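Local coordinates for protein dihydropteroate synthase (Mycobacterium smegmatis, PDB 6OMZ) that probably condenses para-aminobenzoate with 6-hydroxymethyl-7,8-dihydropterin diphosphate to give 7,8-dihydropteroate, a precursor of folates, at residues H147-D152 / R170-A175. The protein carries 1 engineered substitution. Sequence-based numbering, arbitrary orientation.
Sequences HWRSVD and RTELLA. With DMS (dimethyl sulfoxide), chain C; EDO (1,2-ethanediol), chain K.
His147 and Arg149 both carry CG anti to the backbone N (chi1 -177° and -171°), and each sends its side chain across to Glu172. The Arg149 chain bends at chi3 (-66°), which turns the guanidinium edge to the carboxylate. Arg149 grips side-on. Arg149 NE gives a hydrogen bond to Glu172 OE1 (3.1 Å), which lies in the guanidinium plane. Arg149 NH2 lies 2.7 Å from Glu172 OE2 in the salt bridge and meets its syn lone pair, with the oxygen tilted from the guanidinium plane. Glu172 OE1 also accepts a 2.8 Å hydrogen bond from His147 NE2, on the opposite face of the carboxylate to Arg149 NE. Three donor nitrogens hold both oxygens, which should restrict carboxylate rotation. His147 ND1 is hydrogen-bonded to Lys200 NZ, and Glu168 is a second carboxylate partner for Arg149. Beside these bonds the packing is apolar: Leu173 CD2 rests 3.8 Å from His147 CB, and Glu172 CB lies 3.7 Å from His147 CD2, at the ring edge. The contact ties the loop after strand 143-146 to helix 165-182. This is one beta-alpha unit of the TIM barrel fold of the pterin-binding enzymes, with His147 directly after the pterin-pocket residue Met146.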
# COMPACT_ATOMS: atom_id res chain seq x y z
N HIS A 147 -6.22 0.80 7.16
CA HIS A 147 -6.97 1.59 8.14
C HIS A 147 -7.11 3.03 7.67
O HIS A 147 -6.11 3.73 7.49
CB HIS A 147 -6.31 1.59 9.51
CG HIS A 147 -7.10 2.34 10.53
ND1 HIS A 147 -7.02 3.71 10.67
CD2 HIS A 147 -8.04 1.92 11.40
CE1 HIS A 147 -7.86 4.10 11.61
NE2 HIS A 147 -8.49 3.03 12.07
N TRP A 148 -8.34 3.50 7.55
CA TRP A 148 -8.57 4.91 7.23
C TRP A 148 -9.92 5.28 7.81
O TRP A 148 -10.95 4.87 7.27
CB TRP A 148 -8.54 5.13 5.72
CG TRP A 148 -8.74 6.55 5.28
CD1 TRP A 148 -8.89 7.66 6.08
CD2 TRP A 148 -8.81 7.01 3.93
NE1 TRP A 148 -9.05 8.78 5.30
CE2 TRP A 148 -9.01 8.41 3.98
CE3 TRP A 148 -8.73 6.38 2.68
CZ2 TRP A 148 -9.12 9.20 2.82
CZ3 TRP A 148 -8.85 7.16 1.53
CH2 TRP A 148 -9.04 8.55 1.61
N ARG A 149 -9.94 6.03 8.91
CA ARG A 149 -11.20 6.40 9.55
C ARG A 149 -11.69 7.66 8.86
O ARG A 149 -11.07 8.72 8.97
CB ARG A 149 -11.05 6.60 11.05
CG ARG A 149 -12.43 6.75 11.73
CD ARG A 149 -12.32 7.20 13.19
NE ARG A 149 -11.68 6.20 14.04
CZ ARG A 149 -11.27 6.44 15.28
NH1 ARG A 149 -11.45 7.64 15.81
NH2 ARG A 149 -10.70 5.48 15.99
N SER A 150 -12.81 7.55 8.15
CA SER A 150 -13.26 8.57 7.23
C SER A 150 -14.79 8.65 7.33
O SER A 150 -15.52 8.23 6.43
CB SER A 150 -12.80 8.26 5.81
OG SER A 150 -13.00 9.37 4.95
N VAL A 151 -15.28 9.20 8.44
CA VAL A 151 -16.73 9.24 8.67
C VAL A 151 -17.41 10.31 7.82
O VAL A 151 -18.56 10.15 7.41
CB VAL A 151 -17.03 9.45 10.16
N ASP A 152 -16.72 11.42 7.52
CA ASP A 152 -17.32 12.56 6.83
C ASP A 152 -16.79 12.58 5.40
O ASP A 152 -15.64 12.98 5.17
CB ASP A 152 -17.00 13.86 7.57
CG ASP A 152 -17.63 15.08 6.92
OD1 ASP A 152 -18.27 14.96 5.85
OD2 ASP A 152 -17.47 16.18 7.48
N ARG A 170 -5.64 -0.76 15.78
CA ARG A 170 -5.70 -2.21 15.95
C ARG A 170 -7.15 -2.70 16.07
O ARG A 170 -7.56 -3.62 15.37
CB ARG A 170 -4.89 -2.64 17.17
CG ARG A 170 -4.99 -4.14 17.47
CD ARG A 170 -4.25 -4.52 18.75
NE ARG A 170 -4.34 -5.96 19.00
CZ ARG A 170 -5.39 -6.56 19.56
NH1 ARG A 170 -6.45 -5.84 19.92
NH2 ARG A 170 -5.39 -7.87 19.74
N THR A 171 -7.93 -2.07 16.95
CA THR A 171 -9.33 -2.49 17.12
C THR A 171 -10.10 -2.41 15.81
O THR A 171 -10.85 -3.33 15.47
CB THR A 171 -10.01 -1.62 18.19
OG1 THR A 171 -9.36 -1.82 19.44
CG2 THR A 171 -11.49 -1.97 18.32
N GLU A 172 -9.92 -1.33 15.05
CA GLU A 172 -10.72 -1.16 13.85
C GLU A 172 -10.25 -2.08 12.73
O GLU A 172 -11.07 -2.59 11.97
CB GLU A 172 -10.70 0.30 13.42
CG GLU A 172 -11.79 1.10 14.12
CD GLU A 172 -11.41 2.53 14.42
OE1 GLU A 172 -10.92 3.23 13.52
OE2 GLU A 172 -11.61 2.95 15.58
N LEU A 173 -8.93 -2.30 12.62
CA LEU A 173 -8.45 -3.27 11.65
C LEU A 173 -9.00 -4.66 11.94
O LEU A 173 -9.43 -5.36 11.02
CB LEU A 173 -6.92 -3.31 11.63
CG LEU A 173 -6.26 -2.12 10.93
CD1 LEU A 173 -4.74 -2.14 11.15
CD2 LEU A 173 -6.58 -2.20 9.44
N LEU A 174 -9.00 -5.06 13.21
CA LEU A 174 -9.48 -6.40 13.55
C LEU A 174 -10.99 -6.50 13.37
O LEU A 174 -11.50 -7.58 13.06
CB LEU A 174 -9.06 -6.77 14.98
CG LEU A 174 -7.54 -6.90 15.20
CD1 LEU A 174 -7.23 -7.42 16.60
CD2 LEU A 174 -6.90 -7.79 14.14
N ALA A 175 -11.72 -5.40 13.57
CA ALA A 175 -13.14 -5.41 13.27
C ALA A 175 -13.38 -5.57 11.77
O ALA A 175 -14.34 -6.24 11.37
CB ALA A 175 -13.81 -4.13 13.78
S DMS C . -12.77 6.02 2.42
O DMS C . -12.37 7.43 2.71
C1 DMS C . -14.05 5.52 3.60
C2 DMS C . -13.76 6.02 0.91
C1 EDO K . -10.82 0.16 7.68
O1 EDO K . -10.34 1.34 7.01
C2 EDO K . -10.82 0.40 9.19
O2 EDO K . -11.56 1.59 9.48